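Local coordinates for protein methyltransferase (Streptococcus mutans, PDB 2B78) that probably transfers methyl groups from S-adenosyl-L-methionine to a substrate not yet established, and may bind RNA, at residues F118-W123 / Y150-F155; N160-L165 / F186-L191; D309-I314 / K342-K347; M336-F341 / K379-K384. All coordinates share one frame; numbering follows the deposited sequence.

Contact 1: F118-W123 / Y150-F155; sequences FVLFSW and YEKIRF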
# COMPACT_ATOMS: atom_id res chain seq x y z
N PHE A 118 -13.13 5.43 12.81
CA PHE A 118 -11.98 4.90 13.53
C PHE A 118 -10.67 5.11 12.79
O PHE A 118 -10.65 5.26 11.56
CB PHE A 118 -12.20 3.41 13.79
CG PHE A 118 -13.39 3.11 14.66
CD1 PHE A 118 -13.26 3.07 16.04
CD2 PHE A 118 -14.65 2.91 14.09
CE1 PHE A 118 -14.38 2.84 16.85
CE2 PHE A 118 -15.76 2.68 14.89
CZ PHE A 118 -15.62 2.64 16.28
N VAL A 119 -9.57 5.14 13.53
CA VAL A 119 -8.26 5.32 12.92
C VAL A 119 -7.41 4.09 13.16
O VAL A 119 -7.65 3.32 14.10
CB VAL A 119 -7.53 6.56 13.47
CG1 VAL A 119 -8.28 7.80 13.06
CG2 VAL A 119 -7.42 6.49 14.99
N LEU A 120 -6.42 3.90 12.29
CA LEU A 120 -5.52 2.76 12.39
C LEU A 120 -4.07 3.21 12.28
O LEU A 120 -3.63 3.70 11.25
CB LEU A 120 -5.83 1.74 11.28
CG LEU A 120 -4.97 0.48 11.31
CD1 LEU A 120 -5.29 -0.34 12.56
CD2 LEU A 120 -5.23 -0.35 10.05
N PHE A 121 -3.33 3.03 13.38
CA PHE A 121 -1.92 3.37 13.47
C PHE A 121 -1.12 2.14 13.09
O PHE A 121 -1.49 1.01 13.45
CB PHE A 121 -1.55 3.72 14.91
CG PHE A 121 -1.99 5.08 15.36
CD1 PHE A 121 -1.10 6.14 15.39
CD2 PHE A 121 -3.31 5.31 15.76
CE1 PHE A 121 -1.50 7.40 15.83
CE2 PHE A 121 -3.72 6.56 16.20
CZ PHE A 121 -2.82 7.61 16.23
N SER A 122 -0.01 2.34 12.39
CA SER A 122 0.86 1.24 12.02
C SER A 122 2.29 1.62 12.38
O SER A 122 2.79 2.67 11.97
CB SER A 122 0.75 0.92 10.53
OG SER A 122 -0.51 0.35 10.24
N TRP A 123 2.92 0.76 13.17
CA TRP A 123 4.29 0.99 13.61
C TRP A 123 5.25 0.07 12.83
O TRP A 123 5.17 -1.15 12.94
CB TRP A 123 4.41 0.70 15.11
CG TRP A 123 3.31 1.32 15.94
CD1 TRP A 123 2.32 0.66 16.61
CD2 TRP A 123 3.08 2.72 16.15
NE1 TRP A 123 1.48 1.56 17.22
CE2 TRP A 123 1.92 2.83 16.96
CE3 TRP A 123 3.73 3.89 15.74
CZ2 TRP A 123 1.40 4.07 17.35
CZ3 TRP A 123 3.21 5.12 16.13
CH2 TRP A 123 2.06 5.20 16.94
N TYR A 150 -7.05 1.76 16.55
CA TYR A 150 -6.42 0.45 16.58
C TYR A 150 -5.00 0.63 16.08
O TYR A 150 -4.67 1.66 15.48
CB TYR A 150 -7.16 -0.52 15.68
CG TYR A 150 -8.48 -0.94 16.26
CD1 TYR A 150 -8.58 -2.12 17.02
CD2 TYR A 150 -9.61 -0.15 16.10
CE1 TYR A 150 -9.79 -2.48 17.60
CE2 TYR A 150 -10.82 -0.51 16.68
CZ TYR A 150 -10.90 -1.67 17.43
OH TYR A 150 -12.10 -2.01 18.02
N GLU A 151 -4.16 -0.37 16.31
CA GLU A 151 -2.77 -0.30 15.87
C GLU A 151 -2.27 -1.63 15.33
O GLU A 151 -2.69 -2.69 15.79
CB GLU A 151 -1.87 0.15 17.03
CG GLU A 151 -1.72 -0.90 18.14
CD GLU A 151 -0.90 -0.40 19.31
OE1 GLU A 151 -0.05 0.49 19.11
OE2 GLU A 151 -1.10 -0.90 20.44
N LYS A 152 -1.37 -1.56 14.34
CA LYS A 152 -0.76 -2.75 13.76
C LYS A 152 0.74 -2.68 14.05
O LYS A 152 1.34 -1.62 13.93
CB LYS A 152 -0.94 -2.79 12.23
CG LYS A 152 -2.37 -2.81 11.73
CD LYS A 152 -3.14 -4.01 12.25
CE LYS A 152 -4.52 -4.08 11.61
NZ LYS A 152 -5.35 -5.18 12.19
N ILE A 153 1.32 -3.81 14.46
CA ILE A 153 2.76 -3.89 14.72
C ILE A 153 3.35 -4.49 13.44
O ILE A 153 3.08 -5.65 13.11
CB ILE A 153 3.08 -4.82 15.91
CG1 ILE A 153 2.43 -4.28 17.17
CG2 ILE A 153 4.57 -4.94 16.10
CD1 ILE A 153 2.68 -2.81 17.41
N ARG A 154 4.15 -3.70 12.73
CA ARG A 154 4.74 -4.14 11.47
C ARG A 154 6.23 -4.42 11.53
O ARG A 154 6.96 -4.11 10.59
CB ARG A 154 4.47 -3.08 10.40
CG ARG A 154 3.02 -2.66 10.31
CD ARG A 154 2.29 -3.49 9.29
NE ARG A 154 2.96 -3.39 8.00
CZ ARG A 154 2.38 -3.67 6.84
NH1 ARG A 154 1.11 -4.06 6.81
NH2 ARG A 154 3.06 -3.55 5.71
N PHE A 155 6.69 -4.99 12.64
CA PHE A 155 8.10 -5.31 12.79
C PHE A 155 8.30 -6.56 13.65
O PHE A 155 9.41 -6.82 14.13
CB PHE A 155 8.85 -4.14 13.42
CG PHE A 155 8.35 -3.74 14.78
CD1 PHE A 155 7.35 -2.78 14.91
CD2 PHE A 155 8.86 -4.33 15.93
CE1 PHE A 155 6.88 -2.41 16.17
CE2 PHE A 155 8.40 -3.97 17.19
CZ PHE A 155 7.40 -3.00 17.31

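Contact 2: N160-L165 / F186-L191; sequences NVSAHL and FLNDGL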
# COMPACT_ATOMS: atom_id res chain seq x y z
N ASN A 160 1.86 -10.25 19.20
CA ASN A 160 0.59 -9.78 18.65
C ASN A 160 0.85 -8.72 17.59
O ASN A 160 1.76 -7.90 17.73
CB ASN A 160 -0.28 -9.19 19.76
CG ASN A 160 -0.61 -10.18 20.83
OD1 ASN A 160 -1.33 -11.16 20.60
ND2 ASN A 160 -0.08 -9.96 22.03
N VAL A 161 0.05 -8.72 16.54
CA VAL A 161 0.27 -7.74 15.50
C VAL A 161 -0.82 -6.69 15.45
O VAL A 161 -0.62 -5.63 14.85
CB VAL A 161 0.40 -8.43 14.14
CG1 VAL A 161 1.68 -9.27 14.12
CG2 VAL A 161 -0.80 -9.32 13.88
N SER A 162 -1.94 -6.95 16.10
CA SER A 162 -3.04 -5.99 16.09
C SER A 162 -3.66 -5.83 17.48
O SER A 162 -3.78 -6.81 18.23
CB SER A 162 -4.12 -6.44 15.10
OG SER A 162 -5.11 -5.44 14.93
N ALA A 163 -4.06 -4.61 17.81
CA ALA A 163 -4.66 -4.34 19.11
C ALA A 163 -5.47 -3.05 19.14
O ALA A 163 -5.20 -2.12 18.38
CB ALA A 163 -3.56 -4.28 20.18
N HIS A 164 -6.48 -3.02 20.01
CA HIS A 164 -7.30 -1.83 20.18
C HIS A 164 -6.35 -0.85 20.87
O HIS A 164 -5.59 -1.26 21.76
CB HIS A 164 -8.51 -2.14 21.06
CG HIS A 164 -9.33 -0.94 21.42
ND1 HIS A 164 -9.88 -0.11 20.47
CD2 HIS A 164 -9.66 -0.41 22.62
CE1 HIS A 164 -10.51 0.89 21.06
NE2 HIS A 164 -10.39 0.73 22.37
N LEU A 165 -6.37 0.42 20.46
CA LEU A 165 -5.45 1.42 21.03
C LEU A 165 -6.08 2.43 21.99
O LEU A 165 -5.57 2.62 23.09
CB LEU A 165 -4.74 2.19 19.91
CG LEU A 165 -3.66 3.17 20.36
CD1 LEU A 165 -2.60 2.43 21.16
CD2 LEU A 165 -3.04 3.87 19.15
N PHE A 186 -12.17 -4.61 8.34
CA PHE A 186 -12.01 -5.06 9.71
C PHE A 186 -10.69 -4.48 10.21
O PHE A 186 -9.69 -4.49 9.49
CB PHE A 186 -12.03 -6.61 9.76
CG PHE A 186 -11.26 -7.28 8.64
CD1 PHE A 186 -9.92 -7.63 8.79
CD2 PHE A 186 -11.90 -7.59 7.44
CE1 PHE A 186 -9.22 -8.28 7.76
CE2 PHE A 186 -11.21 -8.24 6.41
CZ PHE A 186 -9.87 -8.58 6.57
N LEU A 187 -10.67 -3.99 11.45
CA LEU A 187 -9.48 -3.34 11.99
C LEU A 187 -8.67 -4.09 13.03
O LEU A 187 -7.58 -3.63 13.40
CB LEU A 187 -9.86 -1.97 12.58
CG LEU A 187 -10.39 -0.92 11.62
CD1 LEU A 187 -10.56 0.40 12.37
CD2 LEU A 187 -9.42 -0.76 10.45
N ASN A 188 -9.17 -5.22 13.51
CA ASN A 188 -8.42 -5.93 14.54
C ASN A 188 -8.25 -7.42 14.27
O ASN A 188 -8.27 -8.24 15.19
CB ASN A 188 -9.08 -5.69 15.90
CG ASN A 188 -8.17 -6.01 17.05
OD1 ASN A 188 -6.98 -5.69 17.02
ND2 ASN A 188 -8.71 -6.65 18.09
N ASP A 189 -8.06 -7.77 13.00
CA ASP A 189 -7.87 -9.16 12.61
C ASP A 189 -6.65 -9.31 11.71
O ASP A 189 -6.74 -9.23 10.48
CB ASP A 189 -9.14 -9.67 11.91
CG ASP A 189 -8.96 -11.06 11.33
OD1 ASP A 189 -8.06 -11.80 11.78
OD2 ASP A 189 -9.74 -11.41 10.42
N GLY A 190 -5.48 -9.51 12.33
CA GLY A 190 -4.26 -9.67 11.57
C GLY A 190 -3.67 -8.34 11.12
O GLY A 190 -4.08 -7.29 11.60
N LEU A 191 -2.71 -8.40 10.21
CA LEU A 191 -2.04 -7.21 9.70
C LEU A 191 -2.85 -6.43 8.66
O LEU A 191 -2.70 -5.22 8.56
CB LEU A 191 -0.69 -7.58 9.07
CG LEU A 191 0.45 -8.00 10.01
CD1 LEU A 191 1.71 -8.26 9.18
CD2 LEU A 191 0.71 -6.91 11.04

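Contact 3: D309-I314 / K342-K347; sequences DYHKLI and KKQIEK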
# COMPACT_ATOMS: atom_id res chain seq x y z
N ASP A 309 9.76 -13.89 -10.31
CA ASP A 309 8.77 -14.66 -11.06
C ASP A 309 7.58 -13.93 -11.67
O ASP A 309 6.69 -14.57 -12.24
CB ASP A 309 8.23 -15.80 -10.18
CG ASP A 309 9.32 -16.63 -9.55
OD1 ASP A 309 10.37 -16.82 -10.19
OD2 ASP A 309 9.12 -17.11 -8.41
N TYR A 310 7.54 -12.61 -11.56
CA TYR A 310 6.39 -11.90 -12.13
C TYR A 310 6.19 -12.23 -13.61
O TYR A 310 5.05 -12.34 -14.08
CB TYR A 310 6.54 -10.39 -11.93
CG TYR A 310 5.20 -9.67 -11.87
CD1 TYR A 310 4.62 -9.34 -10.64
CD2 TYR A 310 4.50 -9.38 -13.03
CE1 TYR A 310 3.35 -8.73 -10.58
CE2 TYR A 310 3.24 -8.78 -12.98
CZ TYR A 310 2.68 -8.45 -11.76
OH TYR A 310 1.44 -7.86 -11.73
N HIS A 311 7.28 -12.41 -14.36
CA HIS A 311 7.16 -12.69 -15.79
C HIS A 311 6.32 -13.93 -16.07
O HIS A 311 5.73 -14.07 -17.14
CB HIS A 311 8.55 -12.86 -16.44
CG HIS A 311 9.29 -14.09 -16.01
ND1 HIS A 311 9.89 -14.21 -14.78
CD2 HIS A 311 9.50 -15.27 -16.64
CE1 HIS A 311 10.44 -15.41 -14.66
NE2 HIS A 311 10.22 -16.07 -15.78
N LYS A 312 6.26 -14.83 -15.10
CA LYS A 312 5.48 -16.06 -15.28
C LYS A 312 3.98 -15.77 -15.22
O LYS A 312 3.19 -16.43 -15.92
CB LYS A 312 5.85 -17.06 -14.19
CG LYS A 312 7.27 -17.58 -14.30
CD LYS A 312 7.58 -18.53 -13.15
CE LYS A 312 6.67 -19.75 -13.19
NZ LYS A 312 7.07 -20.75 -12.16
N LEU A 313 3.59 -14.80 -14.40
CA LEU A 313 2.17 -14.45 -14.29
C LEU A 313 1.71 -13.83 -15.60
O LEU A 313 0.61 -14.11 -16.08
CB LEU A 313 1.96 -13.47 -13.14
CG LEU A 313 2.45 -13.95 -11.78
CD1 LEU A 313 2.22 -12.85 -10.74
CD2 LEU A 313 1.73 -15.23 -11.38
N ILE A 314 2.55 -12.97 -16.17
CA ILE A 314 2.24 -12.32 -17.43
C ILE A 314 2.19 -13.33 -18.57
O ILE A 314 1.26 -13.30 -19.39
CB ILE A 314 3.30 -11.24 -17.75
CG1 ILE A 314 3.19 -10.09 -16.75
CG2 ILE A 314 3.11 -10.73 -19.17
CD1 ILE A 314 1.92 -9.25 -16.89
N LYS A 342 8.73 -3.18 -15.18
CA LYS A 342 8.44 -3.19 -16.61
C LYS A 342 9.24 -4.29 -17.30
O LYS A 342 8.74 -4.91 -18.24
CB LYS A 342 8.78 -1.83 -17.21
CG LYS A 342 8.15 -1.56 -18.56
CD LYS A 342 8.28 -0.09 -18.90
CE LYS A 342 7.54 0.27 -20.18
NZ LYS A 342 7.60 1.73 -20.42
N LYS A 343 10.46 -4.54 -16.83
CA LYS A 343 11.32 -5.57 -17.41
C LYS A 343 10.78 -6.98 -17.19
O LYS A 343 10.98 -7.87 -18.03
CB LYS A 343 12.74 -5.47 -16.85
CG LYS A 343 13.58 -4.34 -17.46
CD LYS A 343 15.05 -4.45 -17.03
CE LYS A 343 15.92 -3.38 -17.70
NZ LYS A 343 15.56 -1.99 -17.29
N GLN A 344 10.10 -7.18 -16.07
CA GLN A 344 9.51 -8.48 -15.74
C GLN A 344 8.31 -8.71 -16.65
O GLN A 344 8.06 -9.83 -17.09
CB GLN A 344 9.07 -8.49 -14.28
CG GLN A 344 10.17 -8.89 -13.33
CD GLN A 344 10.59 -10.33 -13.54
OE1 GLN A 344 9.80 -11.25 -13.33
NE2 GLN A 344 11.83 -10.53 -13.98
N ILE A 345 7.58 -7.63 -16.92
CA ILE A 345 6.42 -7.72 -17.79
C ILE A 345 6.89 -8.02 -19.22
O ILE A 345 6.36 -8.93 -19.88
CB ILE A 345 5.61 -6.40 -17.75
CG1 ILE A 345 5.05 -6.19 -16.33
CG2 ILE A 345 4.47 -6.46 -18.75
CD1 ILE A 345 4.30 -4.89 -16.14
N GLU A 346 7.89 -7.28 -19.68
CA GLU A 346 8.42 -7.50 -21.03
C GLU A 346 8.90 -8.93 -21.19
O GLU A 346 8.70 -9.54 -22.24
CB GLU A 346 9.58 -6.54 -21.31
CG GLU A 346 9.14 -5.10 -21.46
CD GLU A 346 8.12 -4.93 -22.57
OE1 GLU A 346 8.51 -4.97 -23.75
OE2 GLU A 346 6.91 -4.77 -22.26
N LYS A 347 9.51 -9.47 -20.14
CA LYS A 347 10.02 -10.84 -20.16
C LYS A 347 8.87 -11.82 -20.38
O LYS A 347 9.00 -12.78 -21.14
CB LYS A 347 10.74 -11.15 -18.84
CG LYS A 347 11.52 -12.45 -18.85
CD LYS A 347 12.28 -12.67 -17.55
CE LYS A 347 12.93 -14.06 -17.51
NZ LYS A 347 13.73 -14.28 -16.26

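Contact 4: M336-F341 / K379-K384; sequences MTVSQF and KVFTIK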
# COMPACT_ATOMS: atom_id res chain seq x y z
N MET A 336 11.15 -3.18 -5.79
CA MET A 336 11.21 -3.17 -7.25
C MET A 336 10.99 -1.77 -7.83
O MET A 336 10.05 -1.08 -7.46
CB MET A 336 10.17 -4.11 -7.86
CG MET A 336 10.69 -5.51 -8.20
SD MET A 336 9.85 -6.16 -9.66
CE MET A 336 11.22 -6.34 -10.79
N THR A 337 11.86 -1.36 -8.76
CA THR A 337 11.69 -0.06 -9.38
C THR A 337 10.67 -0.21 -10.51
O THR A 337 10.31 -1.33 -10.90
CB THR A 337 13.01 0.47 -10.00
OG1 THR A 337 13.42 -0.40 -11.07
CG2 THR A 337 14.12 0.52 -8.95
N VAL A 338 10.22 0.93 -11.03
CA VAL A 338 9.26 0.93 -12.13
C VAL A 338 9.89 0.22 -13.33
O VAL A 338 9.22 -0.56 -14.00
CB VAL A 338 8.88 2.37 -12.53
CG1 VAL A 338 8.21 2.37 -13.90
CG2 VAL A 338 7.95 2.96 -11.49
N SER A 339 11.16 0.51 -13.60
CA SER A 339 11.84 -0.10 -14.74
C SER A 339 12.06 -1.60 -14.54
O SER A 339 11.93 -2.38 -15.49
CB SER A 339 13.18 0.61 -15.02
OG SER A 339 14.04 0.57 -13.91
N GLN A 340 12.40 -2.01 -13.32
CA GLN A 340 12.60 -3.43 -13.02
C GLN A 340 11.30 -4.19 -13.24
O GLN A 340 11.29 -5.33 -13.72
CB GLN A 340 13.01 -3.63 -11.57
CG GLN A 340 14.50 -3.54 -11.31
CD GLN A 340 14.81 -3.81 -9.86
OE1 GLN A 340 14.36 -3.07 -8.97
NE2 GLN A 340 15.58 -4.86 -9.60
N PHE A 341 10.20 -3.55 -12.84
CA PHE A 341 8.87 -4.14 -12.97
C PHE A 341 8.53 -4.27 -14.45
O PHE A 341 8.11 -5.33 -14.91
CB PHE A 341 7.84 -3.27 -12.25
CG PHE A 341 6.45 -3.87 -12.20
CD1 PHE A 341 6.27 -5.23 -11.97
CD2 PHE A 341 5.33 -3.07 -12.36
CE1 PHE A 341 4.99 -5.78 -11.91
CE2 PHE A 341 4.04 -3.60 -12.30
CZ PHE A 341 3.87 -4.97 -12.07
N LYS A 379 2.91 0.25 -8.18
CA LYS A 379 3.14 0.36 -9.62
C LYS A 379 2.05 -0.46 -10.30
O LYS A 379 1.94 -1.66 -10.07
CB LYS A 379 4.51 -0.19 -9.99
CG LYS A 379 5.67 0.65 -9.47
CD LYS A 379 6.98 -0.10 -9.54
CE LYS A 379 7.18 -0.97 -8.32
NZ LYS A 379 7.36 -0.13 -7.10
N VAL A 380 1.23 0.20 -11.11
CA VAL A 380 0.16 -0.51 -11.81
C VAL A 380 0.21 -0.15 -13.27
O VAL A 380 0.03 1.03 -13.64
CB VAL A 380 -1.23 -0.17 -11.23
CG1 VAL A 380 -2.30 -1.05 -11.87
CG2 VAL A 380 -1.22 -0.37 -9.71
N PHE A 381 0.45 -1.15 -14.11
CA PHE A 381 0.53 -0.96 -15.55
C PHE A 381 -0.70 -1.52 -16.24
O PHE A 381 -1.10 -2.66 -15.99
CB PHE A 381 1.76 -1.68 -16.11
CG PHE A 381 3.03 -0.90 -16.02
CD1 PHE A 381 3.18 0.29 -16.73
CD2 PHE A 381 4.09 -1.36 -15.25
CE1 PHE A 381 4.38 1.01 -16.68
CE2 PHE A 381 5.30 -0.66 -15.19
CZ PHE A 381 5.44 0.53 -15.92
N THR A 382 -1.32 -0.71 -17.09
CA THR A 382 -2.48 -1.15 -17.86
C THR A 382 -1.92 -1.35 -19.26
O THR A 382 -1.43 -0.41 -19.88
CB THR A 382 -3.59 -0.07 -17.86
OG1 THR A 382 -4.08 0.12 -16.53
CG2 THR A 382 -4.74 -0.51 -18.76
N ILE A 383 -1.99 -2.60 -19.74
CA ILE A 383 -1.44 -2.97 -21.04
C ILE A 383 -2.45 -3.61 -21.99
O ILE A 383 -3.19 -4.51 -21.59
CB ILE A 383 -0.29 -3.97 -20.86
CG1 ILE A 383 0.74 -3.40 -19.88
CG2 ILE A 383 0.34 -4.30 -22.21
CD1 ILE A 383 1.71 -4.43 -19.34
N LYS A 384 -2.47 -3.15 -23.24
CA LYS A 384 -3.38 -3.71 -24.23
C LYS A 384 -2.65 -4.63 -25.21
O LYS A 384 -1.52 -4.35 -25.60
CB LYS A 384 -4.07 -2.61 -25.04
CG LYS A 384 -5.04 -3.17 -26.06
CD LYS A 384 -5.77 -2.11 -26.82
CE LYS A 384 -6.80 -2.75 -27.74
NZ LYS A 384 -7.75 -3.60 -26.98

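Contact 1: F118-W123 / Y150-F155
L120 through W123 pair in parallel with Y150 through I153, the two strands of a beta-alpha-beta crossover whose connection includes helices 126-130 and 132-142. The backbone ladder runs from V119 O, which takes Y150 N, to W123 O, which takes R154 N just past the strand's end. At its centre F121 uses both its N and its O toward the same strand, N giving to Y150 O and O accepting K152 N at 2.7 Å.

E151 shows how a charged side chain can work on one face of such a ladder. With CG between the backbone N and the carbonyl carbon (chi1 70°), the chain leans toward the indole of W123. Its CB lies 3.6 Å from W123 NE1, and CG follows at 4.1 Å. CD then reaches the indole edge, in the plane of the ring. OE1 finally accepts W123 NE1 through its anti lone pair, and the same oxygen forms a salt bridge with R132. On the other sheet face, L120 CD1 meets Y150 CB at 3.6 Å, while K152 CG packs 3.9 Å from the same methyl. The W123 NE1 to E151 OE1 bond is 2.7 Å long, with carboxylate and indole planes 75° apart.

Contact 2: N160-L165 / F186-L191
S162 and N188 bring the two backbones nearest, 5.6 Å between their CA atoms, where edge strand 162-165 meets the irregular loop that follows strand 181-185. Side chains, not a backbone ladder, make this junction. S162 OG stands anti to its own nitrogen (chi1 -172°), a torsion that carries it across to the loop. There it donates to N188 OD1 at 2.8 Å, with the hydroxyl tilted 23° from the amide's carbonyl plane. The serine oxygen is gripped a second time by K152 NZ, a lysine that also bonds to L187 O and probably, over a rather short separation, to G190 O. One ammonium group therefore ties strand and loop together, with the serine hydroxyl relaying the connection to the asparagine. S162 CB meanwhile lies 3.6 Å from G190 O.

At the outer end the chemistry turns apolar. V161 CB presses against L191 CD2 at 3.5 Å, tighter than ordinary van der Waals contact, and the two side chains cross at about a right angle. V161 CG2 also lies 4.1 Å from G190 C.

Between these two points of attachment D189 turns away from the strand and forms a salt bridge with R246, a residue known to bind S-adenosyl-L-homocysteine. The arrangement is thus a loop fastened to a sheet edge beside the cofactor pocket of a methyltransferase.

Contact 3: D309-I314 / K342-K347
H311 and Q344 form the polar centre of a helix pair whose segment axes approach to 7.4 Å and cross at -48°. The principle illustrated is that a helix irregularity can be used by a neighbour: H311 N has no bond to the preceding turn of its own helix and donates instead to Q344 OE1 at 3.0 Å. The same oxygen accepts H311 ND1 in a longer bond of 3.3 Å. Both donors come from one face of the amide, and the backbone N stands well above its plane; yet OE1 lies in the plane of the imidazole, at its edge. Amide and ring are thus nearly perpendicular.

Torsions make this pair of hydrogen bonds possible. H311 places CG between its backbone N and carbonyl carbon (chi1 69°), which brings ND1 round to the same acceptor as its own N-H. Q344 bends at chi2 (-66°), folding its amide back to meet them. K347 does the reverse. Extended beyond CG, it lays its methylene chain over the imidazole, with CE 3.7 Å from the ring centroid in a CH-pi contact. K312 CG lies against the opposite face, toward its rim, so the ring is held between two lysine chains. Deeper in, I314 CD1 touches I345 CG2 at 4.2 Å.

Beneath the pair lies the methyltransferase sheet: I314 rests on strands 286-291 and 325-331, I345 on strands 325-331 and 379-384, and Y310 OH bonds to S330 O, so that helices 306-319 and 338-349 sit side by side over neighbouring strands.

Contact 4: M336-F341 / K379-K384
K379 NZ is gripped by several carbonyls: Y377 O, just before its own strand, and, through weak bonds, M336 O at 2.9 Å and A333 O, both ahead of helix 338-349. Bends at chi3 and chi4 (-85° and -67°) curl the lysine end round to this cluster. On the way CD lies 3.6 Å from V338 CA, while CG meets V338 CG2, so the aliphatic part of the chain packs against the first turn of the helix.

That turn opens with a capping box. T337 OG1 accepts Q340 N at 2.9 Å, and Q340 OE1 in return accepts T337 N at 3.0 Å, the two bonds closing off backbone N-H groups at the helix start. The strand below is diagnostic of the fold: 379-384 runs antiparallel to both its neighbours, 325-331 and 355-360, in a seven-stranded sheet of order 3-2-1-4-5-7-6, the Rossmann-like arrangement of class I methyltransferases.

Aromatic packing joins helix to strand further along. F341 swings CG anti to its nitrogen (chi1 -174°), which directs the ring down onto the sheet. Its plane is near parallel to that of F381, but the rings are slid apart with centroids 5.8 Å from each other; F341 CD2 approaches the F381 edge, 3.6 Å from CD2. F381 CZ, at the ring's far end, touches V338 CG1 at 3.9 Å.

The four contacts fall into two pairs on opposite sides of the chain's centre. Contacts 1 and 2 touch and reach one sheet: K152, in the buried parallel ladder of contact 1, sends its ammonium into the surface junction of contact 2. Contacts 3 and 4 share helix 338-349, and I345 packs on both F381 and I383, while Y310 meets F341 edge to face. Contact 4 is buried, its aromatic packing joined by a lysine ammonium held on carbonyls; contact 3 is only partly so, with hydrogen bonds and a lysine-imidazole contact at its more exposed side. Backbone bonding dominates contact 1 alone, side chains the others. Contacts 1 and 3 lie about 17 Å apart at their nearest atoms.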